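Local coordinates for cytochrome C3, A dimeric class III c-type cytochrome (Desulfovibrio gigas, PDB 1GYO), which carries four c-type hemes in each subunit of a disulfide-linked dimer and probably serves in electron transfer, at residues A[82-87]-A[94-99]; A[26-31]-A[38-43]; A[57-62]-A[66-71]. All blocks are in the same frame, centred on the assembly; numbering follows the deposited sequence.

Contact 1: A[82-87]-A[94-99]; sequences GCHKAM and TGPIGC. With HEC (heme c), chain E.
Gly95 lies flat against the imidazole of His84, its CA 3.3 Å from the ring centroid and only 5° off the ring normal, a CH-pi contact in which the ring packs directly on bare backbone. The same ring is gripped at both nitrogens. His84 NE2 binds the heme iron at 2.0 Å, while His84 ND1 donates to Pro96 O at 2.8 Å; that acceptor lies close to the ring plane and the N-H points at it with an angle of 162°. Iron at one nitrogen and the carbonyl at the other fix the rotation of the imidazole, and the hydrogen bond probably makes it a more electron-rich ligand. Cys83 and His84 form the end of a CXXCH heme c motif carried by helix 80-89: a chi1 of 176° swings Cys83 SG away from the backbone N and onto heme CAC, where it makes the thioether, and His31 takes the other axial site. Pro96 rests on the porphyrin, its CD 3.4 Å from heme C3A. Around the helix, Thr94 OG1 is buried against Met87 SD at 3.4 Å and has no hydrogen-bonding partner. Ile97 closes the opposite end of the contact, laying CG2 3.7 Å from Lys85 CG as the two side chains cross at about a right angle. Beyond it, Cys99 is thioether-linked to a second heme.

Contact 2: A[26-31]-A[38-43]; sequences MSHAKH and SCHHMF. With HEC (heme c), chain C.
A bis-histidine heme c site, the kind characteristic of tetraheme cytochromes c3, joins these two segments almost entirely through its iron. His28 and His40 approach the metal from opposite faces of the porphyrin, each with NE2 2.0 Å from the iron, and the two NE2 atoms stand 4.0 Å apart across it. Each nitrogen lies near the plane of the other ring and the two ring planes are nearly coplanar, so the imidazoles meet edge to edge through the metal and direct contact between the segments is small. Cys39, just before His40, supplies the covalent hold: its SG is bonded to heme CAC at 1.8 Å. Met26 folds back over the distal ligand, its side chain bent at chi2 and chi3 (-149° and 75°), which sets CE over the centre of the His28 ring, 3.8 Å above the plane, and leaves SD 3.5 Å from heme CHD. The thioether-side methyl of the heme, CBC, presses on one face of His31, coming within 3.3 Å of its CD2. His31 ND1 donates to Ser27 O at 2.9 Å, which fixes the ring's rotation while its NE2 binds the iron of the next heme, opposite His84. Ser27 OG accepts from the backbone N of Lys30 in an ST motif at the turn that carries His28 and His31. His28 ND1 is held by the carbonyl of Pro4, and Phe49 packs edge-to-face with His40. Strand 24-27 brings Met26 against Val7 and Ile9 of strand 6-9, the short, weakly bonded helix 36-39, which ends at Cys39, lies on the other side of the heme, and Gly45 of the second subunit packs on His28.

Contact 3: A[57-62]-A[66-71]; sequences IDRDDR and RGFYKA. With HEC (heme c), chain F.
Arg62 lies over one face of the Tyr69 ring, CD 3.6 Å from the ring centroid in a CH-pi contact, and its guanidinium stays within 12° of parallel to the ring. The chain runs extended from CG to NE, carrying NH2 on to heme CMA at 3.5 Å. Arg59 and Phe68 instead run side by side, CG to CB at 3.7 Å. The guanidinium of Arg59 turns an edge to the heme propionate: NE donates to O2A at 2.9 Å in a nearly straight bond (175°), and NH2 donates to O1A. The bend at chi3 (82°) swings the group to that carboxylate, while Asp16 O takes NH1. Behind these side chains the backbones are tied together by Phe68 N donating to Asp58 O at 2.9 Å. A water joins Asp58 O and Asp61 O to Tyr69 N; another links Asp58 N to Arg66 O. Asp58 OD1 accepts from Asp60 N, an Asx turn in the loop that leads toward helix 68-72. Further out, Tyr69 stacks on His73, an axial ligand of this heme. The paired bonds from Arg59 probably stabilise the propionate as an anion, which would in turn bear on the heme's electrostatic surroundings.

In the fold
Along the chain contact 2 comes first, then contact 3, then contact 1, each closing before the next opens and all within the class III cytochrome c fold. Contacts 1 and 2 have centres about 14 Å apart and meet at a shared iron, which takes one axial histidine from each. Contact 3 is about 19 Å from both, centre to centre, on the opposite side of the chain's centre from contact 2, without touching either. It still converges with contact 1 on one heme, which is covalently attached to Cys99. Short helices 36-39, 68-72 and 80-89 and the two-stranded sheet thus serve a core made of hemes, an organisation consistent with electron transfer between them.

Contact 1: A[82-87]-A[94-99]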
loop_
_atom_site.group_PDB
_atom_site.type_symbol
_atom_site.label_atom_id
_atom_site.label_comp_id
_atom_site.label_asym_id
_atom_site.label_seq_id
_atom_site.Cartn_x
_atom_site.Cartn_y
_atom_site.Cartn_z
ATOM N N GLY A 82 1.843 10.469 -18.121
ATOM C CA GLY A 82 1.445 9.344 -18.949
ATOM C C GLY A 82 0.172 8.671 -18.472
ATOM O O GLY A 82 -0.685 8.284 -19.263
ATOM N N CYS A 83 0.042 8.473 -17.171
ATOM C CA CYS A 83 -1.209 7.901 -16.665
ATOM C C CYS A 83 -2.384 8.859 -16.911
ATOM O O CYS A 83 -3.444 8.471 -17.403
ATOM C CB CYS A 83 -1.071 7.594 -15.178
ATOM S SG CYS A 83 -2.721 6.998 -14.599
ATOM N N HIS A 84 -2.191 10.147 -16.575
ATOM C CA HIS A 84 -3.319 11.063 -16.779
ATOM C C HIS A 84 -3.725 11.102 -18.255
ATOM O O HIS A 84 -4.910 11.082 -18.557
ATOM C CB HIS A 84 -2.955 12.440 -16.273
ATOM C CG HIS A 84 -2.683 12.552 -14.799
ATOM N ND1 HIS A 84 -2.097 13.686 -14.286
ATOM C CD2 HIS A 84 -2.883 11.731 -13.739
ATOM C CE1 HIS A 84 -1.947 13.541 -12.969
ATOM N NE2 HIS A 84 -2.409 12.382 -12.589
ATOM N N LYS A 85 -2.748 11.144 -19.182
ATOM C CA LYS A 85 -3.137 11.169 -20.594
ATOM C C LYS A 85 -3.864 9.896 -20.988
ATOM O O LYS A 85 -4.849 9.921 -21.761
ATOM C CB LYS A 85 -1.914 11.395 -21.466
ATOM C CG LYS A 85 -1.378 12.781 -21.494
ATOM C CD LYS A 85 -0.139 13.072 -22.370
ATOM C CE LYS A 85 -0.433 12.757 -23.821
ATOM N NZ LYS A 85 0.725 13.265 -24.649
ATOM N N ALA A 86 -3.416 8.733 -20.517
ATOM C CA ALA A 86 -4.058 7.483 -20.889
ATOM C C ALA A 86 -5.475 7.412 -20.350
ATOM O O ALA A 86 -6.384 6.928 -21.026
ATOM C CB ALA A 86 -3.256 6.303 -20.362
ATOM N N MET A 87 -5.671 7.886 -19.126
ATOM C CA MET A 87 -7.010 7.870 -18.525
ATOM C C MET A 87 -7.917 8.834 -19.255
ATOM O O MET A 87 -9.075 8.527 -19.529
ATOM C CB MET A 87 -6.916 8.212 -17.029
ATOM C CG MET A 87 -6.211 7.109 -16.241
ATOM S SD MET A 87 -6.288 7.328 -14.458
ATOM C CE MET A 87 -8.026 6.884 -14.148
ATOM N N THR A 94 -9.377 11.897 -14.000
ATOM C CA THR A 94 -7.917 11.793 -13.792
ATOM C C THR A 94 -7.341 13.159 -13.512
ATOM O O THR A 94 -8.061 14.155 -13.345
ATOM C CB THR A 94 -7.326 11.118 -15.027
ATOM O OG1 THR A 94 -5.978 10.686 -14.711
ATOM C CG2 THR A 94 -7.273 11.986 -16.258
ATOM N N GLY A 95 -6.014 13.192 -13.466
ATOM C CA GLY A 95 -5.267 14.391 -13.161
ATOM C C GLY A 95 -4.901 15.229 -14.368
ATOM O O GLY A 95 -5.256 14.924 -15.497
ATOM N N PRO A 96 -4.193 16.318 -14.100
ATOM C CA PRO A 96 -3.861 17.293 -15.143
ATOM C C PRO A 96 -2.772 16.857 -16.087
ATOM O O PRO A 96 -1.882 16.060 -15.785
ATOM C CB PRO A 96 -3.394 18.530 -14.351
ATOM C CG PRO A 96 -2.910 17.979 -13.041
ATOM C CD PRO A 96 -3.772 16.789 -12.757
ATOM N N ILE A 97 -2.846 17.482 -17.263
ATOM C CA ILE A 97 -1.946 17.170 -18.368
ATOM C C ILE A 97 -1.188 18.381 -18.867
ATOM O O ILE A 97 -0.032 18.226 -19.283
ATOM C CB ILE A 97 -2.763 16.503 -19.491
ATOM C CG1 ILE A 97 -3.336 15.148 -18.995
ATOM C CG2 ILE A 97 -1.979 16.357 -20.763
ATOM C CD1 ILE A 97 -4.505 14.646 -19.839
ATOM N N GLY A 98 -1.786 19.551 -18.934
ATOM C CA GLY A 98 -1.046 20.692 -19.479
ATOM C C GLY A 98 0.140 21.012 -18.583
ATOM O O GLY A 98 0.173 20.844 -17.377
ATOM N N CYS A 99 1.195 21.552 -19.196
ATOM C CA CYS A 99 2.451 21.741 -18.505
ATOM C C CYS A 99 2.339 22.712 -17.335
ATOM O O CYS A 99 3.131 22.568 -16.396
ATOM C CB CYS A 99 3.542 22.248 -19.433
ATOM S SG CYS A 99 3.863 21.171 -20.868
HETATM FE FE HEC E . -2.415 11.767 -10.674
HETATM C CHA HEC E . -5.393 13.200 -9.941
HETATM C CHB HEC E . -0.830 14.675 -9.858
HETATM C CHC HEC E . 0.541 10.253 -10.995
HETATM C CHD HEC E . -3.982 8.940 -11.617
HETATM N NA HEC E . -3.001 13.606 -10.116
HETATM C C1A HEC E . -4.291 14.029 -9.851
HETATM C C2A HEC E . -4.310 15.430 -9.505
HETATM C C3A HEC E . -3.024 15.860 -9.534
HETATM C C4A HEC E . -2.212 14.720 -9.857
HETATM C CMA HEC E . -2.502 17.247 -9.253
HETATM C CAA HEC E . -5.542 16.205 -9.139
HETATM C CBA HEC E . -5.848 16.133 -7.647
HETATM C CGA HEC E . -4.931 16.980 -6.787
HETATM O O1A HEC E . -5.045 18.210 -6.835
HETATM O O2A HEC E . -4.087 16.398 -6.077
HETATM N NB HEC E . -0.520 12.339 -10.426
HETATM C C1B HEC E . -0.024 13.583 -10.077
HETATM C C2B HEC E . 1.417 13.561 -10.001
HETATM C C3B HEC E . 1.809 12.298 -10.301
HETATM C C4B HEC E . 0.607 11.545 -10.584
HETATM C CMB HEC E . 2.271 14.737 -9.621
HETATM C CAB HEC E . 3.198 11.727 -10.404
HETATM C CBB HEC E . 4.071 11.876 -9.184
HETATM N NC HEC E . -1.838 9.969 -11.241
HETATM C C1C HEC E . -0.538 9.510 -11.372
HETATM C C2C HEC E . -0.498 8.198 -11.970
HETATM C C3C HEC E . -1.783 7.828 -12.172
HETATM C C4C HEC E . -2.616 8.917 -11.684
HETATM C CMC HEC E . 0.782 7.478 -12.319
HETATM C CAC HEC E . -2.339 6.609 -12.842
HETATM C CBC HEC E . -1.595 5.312 -12.721
HETATM N ND HEC E . -4.311 11.204 -10.806
HETATM C C1D HEC E . -4.791 9.957 -11.144
HETATM C C2D HEC E . -6.212 9.859 -10.926
HETATM C C3D HEC E . -6.614 11.070 -10.477
HETATM C C4D HEC E . -5.445 11.903 -10.384
HETATM C CMD HEC E . -7.032 8.615 -11.167
HETATM C CAD HEC E . -8.016 11.526 -10.156
HETATM C CBD HEC E . -8.356 11.364 -8.693
HETATM C CGD HEC E . -9.841 11.655 -8.435
HETATM O O1D HEC E . -10.179 12.834 -8.316
HETATM O O2D HEC E . -10.624 10.697 -8.422
#

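Contact 2: A[26-31]-A[38-43]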
loop_
_atom_site.group_PDB
_atom_site.type_symbol
_atom_site.label_atom_id
_atom_site.label_comp_id
_atom_site.label_asym_id
_atom_site.label_seq_id
_atom_site.Cartn_x
_atom_site.Cartn_y
_atom_site.Cartn_z
ATOM N N MET A 26 2.139 16.272 -4.649
ATOM C CA MET A 26 1.270 15.172 -4.994
ATOM C C MET A 26 0.569 14.684 -3.743
ATOM O O MET A 26 1.163 14.559 -2.674
ATOM C CB MET A 26 2.049 13.987 -5.552
ATOM C CG MET A 26 1.202 12.919 -6.210
ATOM S SD MET A 26 1.867 11.256 -6.062
ATOM C CE MET A 26 1.456 10.969 -4.394
ATOM N N SER A 27 -0.731 14.435 -3.903
ATOM C CA SER A 27 -1.536 13.949 -2.780
ATOM C C SER A 27 -1.727 12.463 -2.860
ATOM O O SER A 27 -2.327 11.934 -3.802
ATOM C CB SER A 27 -2.891 14.642 -2.829
ATOM O OG SER A 27 -3.731 13.993 -1.838
ATOM N N HIS A 28 -1.240 11.734 -1.849
ATOM C CA HIS A 28 -1.605 10.305 -1.765
ATOM C C HIS A 28 -3.099 10.147 -1.529
ATOM O O HIS A 28 -3.699 9.202 -2.006
ATOM C CB HIS A 28 -0.842 9.567 -0.671
ATOM C CG HIS A 28 0.546 9.104 -1.032
ATOM N ND1 HIS A 28 1.668 9.750 -0.595
ATOM C CD2 HIS A 28 1.003 8.057 -1.751
ATOM C CE1 HIS A 28 2.758 9.063 -1.045
ATOM N NE2 HIS A 28 2.375 8.041 -1.749
ATOM N N ALA A 29 -3.720 11.080 -0.794
ATOM C CA ALA A 29 -5.161 10.990 -0.544
ATOM C C ALA A 29 -5.956 11.012 -1.839
ATOM O O ALA A 29 -6.846 10.181 -2.052
ATOM C CB ALA A 29 -5.596 12.148 0.383
ATOM N N LYS A 30 -5.604 11.942 -2.729
ATOM C CA LYS A 30 -6.330 12.061 -3.979
ATOM C C LYS A 30 -6.128 10.861 -4.888
ATOM O O LYS A 30 -6.992 10.538 -5.705
ATOM C CB LYS A 30 -5.927 13.341 -4.739
ATOM C CG LYS A 30 -6.414 14.607 -4.091
ATOM C CD LYS A 30 -7.946 14.707 -4.161
ATOM C CE LYS A 30 -8.479 16.017 -3.632
ATOM N NZ LYS A 30 -9.908 16.267 -4.078
ATOM N N HIS A 31 -4.967 10.194 -4.725
ATOM C CA HIS A 31 -4.642 8.995 -5.471
ATOM C C HIS A 31 -4.992 7.703 -4.744
ATOM O O HIS A 31 -4.481 6.626 -5.091
ATOM C CB HIS A 31 -3.183 8.967 -5.882
ATOM C CG HIS A 31 -2.872 10.033 -6.906
ATOM N ND1 HIS A 31 -2.407 11.255 -6.603
ATOM C CD2 HIS A 31 -2.891 10.001 -8.260
ATOM C CE1 HIS A 31 -2.189 11.947 -7.721
ATOM N NE2 HIS A 31 -2.493 11.218 -8.776
ATOM N N SER A 38 1.293 1.029 -9.059
ATOM C CA SER A 38 1.102 1.771 -10.283
ATOM C C SER A 38 2.111 2.922 -10.416
ATOM O O SER A 38 2.429 3.291 -11.547
ATOM C CB SER A 38 -0.319 2.330 -10.390
ATOM O OG SER A 38 -1.272 1.269 -10.437
ATOM N N CYS A 39 2.532 3.473 -9.300
ATOM C CA CYS A 39 3.571 4.512 -9.237
ATOM C C CYS A 39 4.891 3.921 -8.735
ATOM O O CYS A 39 5.928 4.101 -9.367
ATOM C CB CYS A 39 3.151 5.640 -8.330
ATOM S SG CYS A 39 1.608 6.419 -8.924
ATOM N N HIS A 40 4.833 3.273 -7.572
ATOM C CA HIS A 40 6.016 2.651 -6.989
ATOM C C HIS A 40 6.255 1.295 -7.656
ATOM O O HIS A 40 6.067 0.227 -7.034
ATOM C CB HIS A 40 5.777 2.449 -5.493
ATOM C CG HIS A 40 5.575 3.720 -4.728
ATOM N ND1 HIS A 40 6.626 4.530 -4.364
ATOM C CD2 HIS A 40 4.467 4.286 -4.195
ATOM C CE1 HIS A 40 6.122 5.561 -3.659
ATOM N NE2 HIS A 40 4.830 5.455 -3.528
ATOM N N HIS A 41 6.616 1.345 -8.921
ATOM C CA HIS A 41 6.609 0.169 -9.781
ATOM C C HIS A 41 7.677 -0.868 -9.374
ATOM O O HIS A 41 7.560 -2.017 -9.835
ATOM C CB HIS A 41 6.836 0.589 -11.238
ATOM C CG HIS A 41 8.160 1.191 -11.545
ATOM N ND1 HIS A 41 9.177 0.442 -12.086
ATOM C CD2 HIS A 41 8.715 2.436 -11.383
ATOM C CE1 HIS A 41 10.243 1.209 -12.260
ATOM N NE2 HIS A 41 10.007 2.446 -11.861
ATOM N N MET A 42 8.636 -0.475 -8.558
ATOM C CA MET A 42 9.656 -1.403 -8.071
ATOM C C MET A 42 9.253 -2.052 -6.763
ATOM O O MET A 42 9.985 -2.964 -6.318
ATOM C CB MET A 42 10.984 -0.673 -7.911
ATOM C CG MET A 42 11.520 -0.090 -9.220
ATOM S SD MET A 42 11.927 -1.306 -10.487
ATOM C CE MET A 42 13.363 -2.019 -9.716
ATOM N N PHE A 43 8.147 -1.664 -6.155
ATOM C CA PHE A 43 7.740 -2.306 -4.900
ATOM C C PHE A 43 7.109 -3.662 -5.174
ATOM O O PHE A 43 6.226 -3.744 -6.008
ATOM C CB PHE A 43 6.753 -1.356 -4.167
ATOM C CG PHE A 43 6.318 -1.989 -2.835
ATOM C CD1 PHE A 43 7.105 -1.929 -1.710
ATOM C CD2 PHE A 43 5.111 -2.648 -2.757
ATOM C CE1 PHE A 43 6.707 -2.465 -0.495
ATOM C CE2 PHE A 43 4.686 -3.194 -1.553
ATOM C CZ PHE A 43 5.509 -3.125 -0.474
HETATM FE FE HEC C . 3.623 6.728 -2.632
HETATM C CHA HEC C . 6.150 8.734 -1.558
HETATM C CHB HEC C . 3.960 4.819 0.152
HETATM C CHC HEC C . 0.823 5.055 -3.456
HETATM C CHD HEC C . 3.640 8.261 -5.604
HETATM N NA HEC C . 4.793 6.793 -1.010
HETATM C C1A HEC C . 5.779 7.709 -0.712
HETATM C C2A HEC C . 6.405 7.411 0.557
HETATM C C3A HEC C . 5.803 6.284 1.021
HETATM C C4A HEC C . 4.805 5.904 0.052
HETATM C CMA HEC C . 6.080 5.532 2.296
HETATM C CAA HEC C . 7.474 8.213 1.206
HETATM C CBA HEC C . 8.879 7.970 0.714
HETATM C CGA HEC C . 9.900 8.962 1.256
HETATM O O1A HEC C . 9.564 10.154 1.423
HETATM O O2A HEC C . 11.031 8.573 1.518
HETATM N NB HEC C . 2.605 5.209 -1.830
HETATM C C1B HEC C . 2.909 4.498 -0.686
HETATM C C2B HEC C . 1.955 3.430 -0.478
HETATM C C3B HEC C . 1.031 3.512 -1.483
HETATM C C4B HEC C . 1.452 4.619 -2.316
HETATM C CMB HEC C . 2.011 2.446 0.651
HETATM C CAB HEC C . -0.191 2.677 -1.714
HETATM C CBB HEC C . -1.219 2.693 -0.591
HETATM N NC HEC C . 2.431 6.709 -4.200
HETATM C C1C HEC C . 1.279 5.970 -4.371
HETATM C C2C HEC C . 0.666 6.250 -5.654
HETATM C C3C HEC C . 1.483 7.135 -6.266
HETATM C C4C HEC C . 2.584 7.395 -5.384
HETATM C CMC HEC C . -0.586 5.580 -6.138
HETATM C CAC HEC C . 1.376 7.705 -7.664
HETATM C CBC HEC C . 0.024 8.384 -7.929
HETATM N ND HEC C . 4.673 8.218 -3.403
HETATM C C1D HEC C . 4.588 8.683 -4.716
HETATM C C2D HEC C . 5.588 9.688 -4.955
HETATM C C3D HEC C . 6.212 9.915 -3.770
HETATM C C4D HEC C . 5.690 8.958 -2.837
HETATM C CMD HEC C . 5.837 10.378 -6.287
HETATM C CAD HEC C . 7.286 10.941 -3.514
HETATM C CBD HEC C . 8.660 10.368 -3.827
HETATM C CGD HEC C . 9.711 11.332 -4.262
HETATM O O1D HEC C . 10.641 10.872 -4.976
HETATM O O2D HEC C . 9.674 12.521 -3.945
#

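Contact 3: A[57-62]-A[66-71]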
loop_
_atom_site.group_PDB
_atom_site.type_symbol
_atom_site.label_atom_id
_atom_site.label_comp_id
_atom_site.label_asym_id
_atom_site.label_seq_id
_atom_site.Cartn_x
_atom_site.Cartn_y
_atom_site.Cartn_z
ATOM N N ILE A 57 17.823 9.646 -11.406
ATOM C CA ILE A 57 18.720 10.690 -11.026
ATOM C C ILE A 57 19.221 11.556 -12.181
ATOM O O ILE A 57 19.451 12.733 -11.967
ATOM C CB ILE A 57 19.946 10.119 -10.287
ATOM C CG1 ILE A 57 19.622 9.212 -9.151
ATOM C CG2 ILE A 57 20.841 11.274 -9.772
ATOM C CD1 ILE A 57 20.828 9.116 -8.212
ATOM N N ASP A 58 19.423 10.972 -13.344
ATOM C CA ASP A 58 20.085 11.685 -14.423
ATOM C C ASP A 58 19.231 12.848 -14.923
ATOM O O ASP A 58 18.048 12.651 -15.221
ATOM C CB ASP A 58 20.317 10.755 -15.617
ATOM C CG ASP A 58 20.855 11.561 -16.779
ATOM O OD1 ASP A 58 21.868 12.255 -16.638
ATOM O OD2 ASP A 58 20.241 11.622 -17.853
ATOM N N ARG A 59 19.802 14.007 -15.075
ATOM C CA ARG A 59 19.144 15.194 -15.615
ATOM C C ARG A 59 19.879 15.696 -16.835
ATOM O O ARG A 59 19.596 16.809 -17.298
ATOM C CB ARG A 59 19.047 16.263 -14.517
ATOM C CG ARG A 59 18.095 15.814 -13.404
ATOM C CD ARG A 59 18.314 16.660 -12.173
ATOM N NE ARG A 59 17.613 17.938 -12.242
ATOM C CZ ARG A 59 17.838 18.971 -11.461
ATOM N NH1 ARG A 59 18.831 18.980 -10.562
ATOM N NH2 ARG A 59 17.095 20.060 -11.560
ATOM N N ASP A 60 20.766 14.902 -17.420
ATOM C CA ASP A 60 21.500 15.367 -18.595
ATOM C C ASP A 60 20.634 15.501 -19.837
ATOM O O ASP A 60 20.988 16.273 -20.734
ATOM C CB ASP A 60 22.656 14.430 -18.916
ATOM C CG ASP A 60 23.789 14.361 -17.926
ATOM O OD1 ASP A 60 23.772 15.187 -17.006
ATOM O OD2 ASP A 60 24.675 13.499 -18.147
ATOM N N ASP A 61 19.564 14.746 -19.916
ATOM C CA ASP A 61 18.582 14.807 -21.010
ATOM C C ASP A 61 17.216 14.573 -20.445
ATOM O O ASP A 61 17.065 14.434 -19.233
ATOM C CB ASP A 61 18.973 13.842 -22.154
ATOM C CG ASP A 61 18.852 12.395 -21.823
ATOM O OD1 ASP A 61 17.940 11.959 -21.080
ATOM O OD2 ASP A 61 19.745 11.657 -22.268
ATOM N N ARG A 62 16.212 14.591 -21.325
ATOM C CA ARG A 62 14.826 14.312 -20.936
ATOM C C ARG A 62 14.339 13.052 -21.637
ATOM O O ARG A 62 13.145 12.883 -21.812
ATOM C CB ARG A 62 13.924 15.511 -21.292
ATOM C CG ARG A 62 14.284 16.749 -20.489
ATOM C CD ARG A 62 13.255 17.851 -20.780
ATOM N NE ARG A 62 13.641 19.098 -20.060
ATOM C CZ ARG A 62 13.000 20.235 -20.202
ATOM N NH1 ARG A 62 11.933 20.269 -21.003
ATOM N NH2 ARG A 62 13.435 21.283 -19.559
ATOM N N ARG A 66 15.510 5.753 -17.504
ATOM C CA ARG A 66 15.883 5.604 -16.091
ATOM C C ARG A 66 16.224 6.942 -15.451
ATOM O O ARG A 66 16.616 6.981 -14.286
ATOM C CB ARG A 66 17.070 4.642 -15.962
ATOM C CG ARG A 66 16.731 3.214 -16.306
ATOM C CD ARG A 66 17.886 2.285 -16.095
ATOM N NE ARG A 66 17.596 0.950 -16.552
ATOM C CZ ARG A 66 18.306 -0.104 -16.170
ATOM N NH1 ARG A 66 18.002 -1.326 -16.615
ATOM N NH2 ARG A 66 19.289 0.148 -15.334
ATOM N N GLY A 67 16.050 8.041 -16.201
ATOM C CA GLY A 67 16.411 9.355 -15.696
ATOM C C GLY A 67 15.258 10.086 -15.026
ATOM O O GLY A 67 14.164 9.540 -14.888
ATOM N N PHE A 68 15.545 11.286 -14.578
ATOM C CA PHE A 68 14.610 12.056 -13.765
ATOM C C PHE A 68 13.384 12.478 -14.554
ATOM O O PHE A 68 12.246 12.231 -14.119
ATOM C CB PHE A 68 15.353 13.275 -13.197
ATOM C CG PHE A 68 14.551 14.101 -12.238
ATOM C CD1 PHE A 68 14.315 13.658 -10.958
ATOM C CD2 PHE A 68 14.053 15.338 -12.625
ATOM C CE1 PHE A 68 13.627 14.440 -10.056
ATOM C CE2 PHE A 68 13.357 16.135 -11.714
ATOM C CZ PHE A 68 13.155 15.693 -10.420
ATOM N N TYR A 69 13.561 13.125 -15.701
ATOM C CA TYR A 69 12.400 13.673 -16.414
ATOM C C TYR A 69 11.377 12.607 -16.793
ATOM O O TYR A 69 10.159 12.826 -16.685
ATOM C CB TYR A 69 12.832 14.435 -17.650
ATOM C CG TYR A 69 11.761 15.312 -18.260
ATOM C CD1 TYR A 69 11.554 16.601 -17.768
ATOM C CD2 TYR A 69 10.971 14.915 -19.327
ATOM C CE1 TYR A 69 10.609 17.421 -18.309
ATOM C CE2 TYR A 69 10.024 15.717 -19.894
ATOM C CZ TYR A 69 9.834 16.983 -19.372
ATOM O OH TYR A 69 8.898 17.844 -19.919
ATOM N N LYS A 70 11.852 11.457 -17.257
ATOM C CA LYS A 70 10.950 10.411 -17.706
ATOM C C LYS A 70 10.136 9.796 -16.586
ATOM O O LYS A 70 9.069 9.238 -16.840
ATOM C CB LYS A 70 11.715 9.327 -18.476
ATOM C CG LYS A 70 12.029 9.708 -19.931
ATOM C CD LYS A 70 10.809 9.704 -20.818
ATOM C CE LYS A 70 11.096 10.011 -22.275
ATOM N NZ LYS A 70 11.784 8.936 -23.029
ATOM N N ALA A 71 10.575 9.905 -15.308
ATOM C CA ALA A 71 9.772 9.365 -14.201
ATOM C C ALA A 71 8.397 10.034 -14.154
ATOM O O ALA A 71 7.419 9.407 -13.752
ATOM C CB ALA A 71 10.470 9.563 -12.881
HETATM FE FE HEC F . 6.738 18.431 -15.126
HETATM C CHA HEC F . 9.532 18.167 -13.183
HETATM C CHB HEC F . 8.431 20.325 -17.314
HETATM C CHC HEC F . 3.983 18.596 -17.109
HETATM C CHD HEC F . 4.999 16.652 -12.868
HETATM N NA HEC F . 8.594 19.143 -15.198
HETATM C C1A HEC F . 9.638 18.950 -14.319
HETATM C C2A HEC F . 10.809 19.674 -14.734
HETATM C C3A HEC F . 10.488 20.306 -15.891
HETATM C C4A HEC F . 9.117 19.961 -16.186
HETATM C CMA HEC F . 11.340 21.219 -16.732
HETATM C CAA HEC F . 12.097 19.751 -13.963
HETATM C CBA HEC F . 13.163 18.814 -14.464
HETATM C CGA HEC F . 14.478 18.923 -13.730
HETATM O O1A HEC F . 14.569 19.653 -12.735
HETATM O O2A HEC F . 15.456 18.261 -14.159
HETATM N NB HEC F . 6.288 19.283 -16.880
HETATM C C1B HEC F . 7.157 19.972 -17.694
HETATM C C2B HEC F . 6.544 20.269 -18.974
HETATM C C3B HEC F . 5.303 19.718 -18.935
HETATM C C4B HEC F . 5.132 19.153 -17.616
HETATM C CMB HEC F . 7.254 20.979 -20.091
HETATM C CAB HEC F . 4.297 19.574 -20.047
HETATM C CBB HEC F . 4.778 18.630 -21.151
HETATM N NC HEC F . 4.857 17.790 -14.998
HETATM C C1C HEC F . 3.804 18.029 -15.870
HETATM C C2C HEC F . 2.556 17.563 -15.325
HETATM C C3C HEC F . 2.848 16.977 -14.135
HETATM C C4C HEC F . 4.277 17.125 -13.937
HETATM C CMC HEC F . 1.218 17.742 -16.015
HETATM C CAC HEC F . 1.918 16.344 -13.150
HETATM C CBC HEC F . 0.867 15.403 -13.745
HETATM N ND HEC F . 7.204 17.546 -13.402
HETATM C C1D HEC F . 6.335 16.804 -12.600
HETATM C C2D HEC F . 7.033 16.265 -11.465
HETATM C C3D HEC F . 8.314 16.716 -11.535
HETATM C C4D HEC F . 8.419 17.503 -12.736
HETATM C CMD HEC F . 6.415 15.383 -10.407
HETATM C CAD HEC F . 9.433 16.433 -10.570
HETATM C CBD HEC F . 9.568 17.491 -9.489
HETATM C CGD HEC F . 10.134 18.796 -10.014
HETATM O O1D HEC F . 9.293 19.731 -10.195
HETATM O O2D HEC F . 11.330 18.881 -10.267
HETATM O O HOH W 1 16.070 14.063 -16.746
HETATM O O HOH W 2 19.168 8.126 -13.817
#